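Local coordinates for protection of telomeres protein 1 (Schizosaccharomyces pombe, PDB 7CUI) that binds the G-rich single-stranded DNA of telomeres, protects their 3' overhang and regulates telomerase and telomere length, at residues S77-L85 with V96-I107. Numbering follows the deposited sequence.
Sequences SYVWMFALL and VIFFDSDAAELI
W80 meets the helix 100-107 with the face of its indole: CD1 of I107 sits almost over the centre of the ring system, 3.5 Å from the centroid of the five-membered ring, a CH-pi contact. The slender ethyl arm of isoleucine suits this task, pointing its single terminal methyl end-on at the broad indole, whereas the methyl of A103 is short enough to let the helix come close to CB of W80. With CG anti to the carbonyl carbon (chi1 -65°), the indole reaches over the helix side, and the backbone O of D100 comes to its edge in the ring plane.

F82 turns its ring to the same face of the sheet. Its CG is wedged between the backbone N and the carbonyl carbon (chi1 55°), which brings the ring over F98, whose CB lies over one face near the rim, 3.7 Å from CE2 of F82. The flat ring also offers its edge to the aliphatic tips I107 CD1 and L106 CD2. L106 CD2 stands over the centre of the F98 ring, while the branched end of L84 packs CD1 against CE1 of F98 at 3.6 Å. On the reverse face, the F99 ring takes CB of M81, a selenomethionine, at its edge, and small A83 lies beside bulkier I97; M81, I97 and F99 touch apolar side chains of another protein's chain.

Between the two sets of side chains the strands pair antiparallel: F82 and F98 exchange two hydrogen bonds, as do L84 and V96, and D100 N extends the pattern to W80 O with a nearly straight bond (172°).

The topology of this C-terminal part is that of an OB-fold barrel: the hairpin supplies its second and third strands, and helix 100-107 follows the third. I112, P114 and L117 pack against W80. Strand 49-73 flanks 77-87, with F68 stacked on F82; strand 163-171 packs on V96 and F98 through V168 and I166, and strand 190-198 runs parallel to 93-99.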
loop_
_atom_site.group_PDB
_atom_site.type_symbol
_atom_site.label_atom_id
_atom_site.label_comp_id
_atom_site.label_asym_id
_atom_site.label_seq_id
_atom_site.Cartn_x
_atom_site.Cartn_y
_atom_site.Cartn_z
ATOM N N SER A 77 -6.243 -0.163 -21.088
ATOM C CA SER A 77 -5.550 -1.112 -20.227
ATOM C C SER A 77 -5.155 -0.437 -18.917
ATOM O O SER A 77 -4.346 0.492 -18.915
ATOM C CB SER A 77 -4.340 -1.695 -20.900
ATOM O OG SER A 77 -4.722 -2.578 -21.940
ATOM N N TYR A 78 -5.707 -0.942 -17.807
ATOM C CA TYR A 78 -5.520 -0.330 -16.502
ATOM C C TYR A 78 -4.677 -1.233 -15.599
ATOM O O TYR A 78 -4.579 -2.439 -15.823
ATOM C CB TYR A 78 -6.879 -0.025 -15.865
ATOM C CG TYR A 78 -7.672 1.082 -16.515
ATOM C CD1 TYR A 78 -8.351 0.879 -17.707
ATOM C CD2 TYR A 78 -7.765 2.334 -15.924
ATOM C CE1 TYR A 78 -9.083 1.893 -18.305
ATOM C CE2 TYR A 78 -8.492 3.359 -16.507
ATOM C CZ TYR A 78 -9.157 3.137 -17.702
ATOM O OH TYR A 78 -9.881 4.145 -18.271
ATOM N N VAL A 79 -4.066 -0.631 -14.571
ATOM C CA VAL A 79 -3.332 -1.377 -13.559
ATOM C C VAL A 79 -3.671 -0.816 -12.184
ATOM O O VAL A 79 -3.996 0.367 -12.059
ATOM C CB VAL A 79 -1.804 -1.376 -13.780
ATOM C CG1 VAL A 79 -1.393 -2.213 -14.983
ATOM C CG2 VAL A 79 -1.217 0.029 -13.838
ATOM N N TRP A 80 -3.575 -1.689 -11.172
ATOM C CA TRP A 80 -3.720 -1.287 -9.784
ATOM C C TRP A 80 -2.556 -0.384 -9.402
ATOM O O TRP A 80 -1.401 -0.701 -9.678
ATOM C CB TRP A 80 -3.747 -2.504 -8.851
ATOM C CG TRP A 80 -4.917 -3.425 -9.013
ATOM C CD1 TRP A 80 -4.869 -4.761 -9.290
ATOM C CD2 TRP A 80 -6.311 -3.091 -8.888
ATOM N NE1 TRP A 80 -6.134 -5.279 -9.358
ATOM C CE2 TRP A 80 -7.040 -4.279 -9.118
ATOM C CE3 TRP A 80 -7.014 -1.910 -8.614
ATOM C CZ2 TRP A 80 -8.434 -4.319 -9.066
ATOM C CZ3 TRP A 80 -8.391 -1.948 -8.574
ATOM C CH2 TRP A 80 -9.088 -3.137 -8.799
HETATM N N MSE A 81 -2.879 0.735 -8.753
HETATM C CA MSE A 81 -1.865 1.563 -8.130
HETATM C C MSE A 81 -2.495 2.411 -7.028
HETATM O O MSE A 81 -3.308 3.295 -7.291
HETATM C CB MSE A 81 -1.136 2.416 -9.171
HETATM C CG MSE A 81 0.008 3.194 -8.580
HETATM SE SE MSE A 81 0.616 4.571 -9.821
HETATM C CE MSE A 81 -0.673 6.056 -9.876
ATOM N N PHE A 82 -2.106 2.109 -5.787
ATOM C CA PHE A 82 -2.534 2.858 -4.618
ATOM C C PHE A 82 -1.500 2.675 -3.511
ATOM O O PHE A 82 -0.633 1.807 -3.605
ATOM C CB PHE A 82 -3.943 2.439 -4.180
ATOM C CG PHE A 82 -4.128 0.962 -3.927
ATOM C CD1 PHE A 82 -4.538 0.116 -4.947
ATOM C CD2 PHE A 82 -3.907 0.415 -2.666
ATOM C CE1 PHE A 82 -4.716 -1.241 -4.713
ATOM C CE2 PHE A 82 -4.088 -0.942 -2.436
ATOM C CZ PHE A 82 -4.497 -1.770 -3.459
ATOM N N ALA A 83 -1.599 3.509 -2.473
ATOM C CA ALA A 83 -0.659 3.451 -1.366
ATOM C C ALA A 83 -1.413 3.430 -0.040
ATOM O O ALA A 83 -2.393 4.152 0.138
ATOM C CB ALA A 83 0.295 4.616 -1.440
ATOM N N LEU A 84 -0.936 2.592 0.884
ATOM C CA LEU A 84 -1.455 2.565 2.241
ATOM C C LEU A 84 -0.415 3.201 3.156
ATOM O O LEU A 84 0.740 2.778 3.150
ATOM C CB LEU A 84 -1.672 1.107 2.654
ATOM C CG LEU A 84 -2.563 0.263 1.749
ATOM C CD1 LEU A 84 -2.737 -1.130 2.338
ATOM C CD2 LEU A 84 -3.916 0.927 1.561
ATOM N N LEU A 85 -0.827 4.214 3.929
ATOM C CA LEU A 85 0.028 4.728 4.986
ATOM C C LEU A 85 -0.127 3.829 6.209
ATOM O O LEU A 85 -1.194 3.785 6.816
ATOM C CB LEU A 85 -0.357 6.174 5.313
ATOM C CG LEU A 85 0.606 6.910 6.247
ATOM C CD1 LEU A 85 1.982 7.052 5.614
ATOM C CD2 LEU A 85 0.056 8.271 6.636
ATOM N N VAL A 96 3.339 2.579 1.840
ATOM C CA VAL A 96 3.574 1.301 1.192
ATOM C C VAL A 96 2.724 1.256 -0.079
ATOM O O VAL A 96 1.496 1.353 -0.028
ATOM C CB VAL A 96 3.240 0.137 2.149
ATOM C CG1 VAL A 96 3.370 -1.220 1.476
ATOM C CG2 VAL A 96 4.060 0.190 3.433
ATOM N N ILE A 97 3.397 1.126 -1.225
ATOM C CA ILE A 97 2.735 1.148 -2.520
ATOM C C ILE A 97 2.322 -0.271 -2.900
ATOM O O ILE A 97 3.135 -1.194 -2.854
ATOM C CB ILE A 97 3.654 1.769 -3.591
ATOM C CG1 ILE A 97 3.954 3.242 -3.307
ATOM C CG2 ILE A 97 3.070 1.578 -4.984
ATOM C CD1 ILE A 97 5.149 3.780 -4.070
ATOM N N PHE A 98 1.050 -0.422 -3.290
ATOM C CA PHE A 98 0.571 -1.631 -3.937
ATOM C C PHE A 98 0.327 -1.341 -5.416
ATOM O O PHE A 98 -0.520 -0.522 -5.772
ATOM C CB PHE A 98 -0.663 -2.191 -3.224
ATOM C CG PHE A 98 -0.342 -2.803 -1.886
ATOM C CD1 PHE A 98 -0.303 -2.018 -0.741
ATOM C CD2 PHE A 98 -0.032 -4.154 -1.771
ATOM C CE1 PHE A 98 0.020 -2.575 0.488
ATOM C CE2 PHE A 98 0.288 -4.711 -0.539
ATOM C CZ PHE A 98 0.310 -3.919 0.588
ATOM N N PHE A 99 1.086 -2.038 -6.262
ATOM C CA PHE A 99 1.101 -1.828 -7.698
ATOM C C PHE A 99 0.888 -3.171 -8.393
ATOM O O PHE A 99 1.403 -4.197 -7.940
ATOM C CB PHE A 99 2.436 -1.189 -8.092
ATOM C CG PHE A 99 2.585 -0.846 -9.551
ATOM C CD1 PHE A 99 1.806 0.147 -10.128
ATOM C CD2 PHE A 99 3.507 -1.506 -10.353
ATOM C CE1 PHE A 99 1.934 0.464 -11.474
ATOM C CE2 PHE A 99 3.635 -1.188 -11.700
ATOM C CZ PHE A 99 2.852 -0.201 -12.258
ATOM N N ASP A 100 0.083 -3.148 -9.463
ATOM C CA ASP A 100 -0.013 -4.230 -10.432
ATOM C C ASP A 100 -0.245 -5.575 -9.735
ATOM O O ASP A 100 -1.215 -5.727 -8.997
ATOM C CB ASP A 100 1.175 -4.206 -11.401
ATOM C CG ASP A 100 0.879 -4.844 -12.748
ATOM O OD1 ASP A 100 -0.230 -5.404 -12.909
ATOM O OD2 ASP A 100 1.761 -4.772 -13.630
ATOM N N SER A 101 0.655 -6.542 -9.962
ATOM C CA SER A 101 0.464 -7.918 -9.517
ATOM C C SER A 101 0.486 -8.050 -7.991
ATOM O O SER A 101 -0.140 -8.960 -7.448
ATOM C CB SER A 101 1.450 -8.853 -10.172
ATOM O OG SER A 101 2.774 -8.375 -10.007
ATOM N N ASP A 102 1.196 -7.144 -7.306
ATOM C CA ASP A 102 1.250 -7.165 -5.852
ATOM C C ASP A 102 -0.086 -6.698 -5.273
ATOM O O ASP A 102 -0.546 -7.229 -4.263
ATOM C CB ASP A 102 2.439 -6.358 -5.327
ATOM C CG ASP A 102 3.787 -7.032 -5.545
ATOM O OD1 ASP A 102 3.882 -8.261 -5.318
ATOM O OD2 ASP A 102 4.741 -6.324 -5.938
ATOM N N ALA A 103 -0.701 -5.708 -5.933
ATOM C CA ALA A 103 -2.011 -5.208 -5.547
ATOM C C ALA A 103 -3.076 -6.261 -5.840
ATOM O O ALA A 103 -4.019 -6.412 -5.068
ATOM C CB ALA A 103 -2.303 -3.907 -6.247
ATOM N N ALA A 104 -2.908 -6.994 -6.949
ATOM C CA ALA A 104 -3.789 -8.105 -7.278
ATOM C C ALA A 104 -3.674 -9.202 -6.219
ATOM O O ALA A 104 -4.678 -9.807 -5.851
ATOM C CB ALA A 104 -3.498 -8.627 -8.666
ATOM N N GLU A 105 -2.444 -9.441 -5.741
ATOM C CA GLU A 105 -2.171 -10.406 -4.686
ATOM C C GLU A 105 -2.955 -10.036 -3.424
ATOM O O GLU A 105 -3.626 -10.887 -2.844
ATOM C CB GLU A 105 -0.664 -10.482 -4.423
ATOM C CG GLU A 105 -0.280 -11.402 -3.277
ATOM C CD GLU A 105 -0.011 -12.843 -3.664
ATOM O OE1 GLU A 105 0.689 -13.533 -2.897
ATOM O OE2 GLU A 105 -0.496 -13.272 -4.732
ATOM N N LEU A 106 -2.868 -8.763 -3.015
ATOM C CA LEU A 106 -3.562 -8.274 -1.834
ATOM C C LEU A 106 -5.071 -8.428 -2.020
ATOM O O LEU A 106 -5.729 -9.028 -1.172
ATOM C CB LEU A 106 -3.165 -6.817 -1.576
ATOM C CG LEU A 106 -3.754 -6.176 -0.319
ATOM C CD1 LEU A 106 -2.974 -6.582 0.926
ATOM C CD2 LEU A 106 -3.789 -4.659 -0.447
ATOM N N ILE A 107 -5.602 -7.913 -3.141
ATOM C CA ILE A 107 -7.040 -7.899 -3.375
ATOM C C ILE A 107 -7.587 -9.326 -3.359
ATOM O O ILE A 107 -8.609 -9.574 -2.723
ATOM C CB ILE A 107 -7.425 -7.131 -4.657
ATOM C CG1 ILE A 107 -7.126 -5.637 -4.520
ATOM C CG2 ILE A 107 -8.888 -7.368 -5.006
ATOM C CD1 ILE A 107 -6.945 -4.929 -5.846
#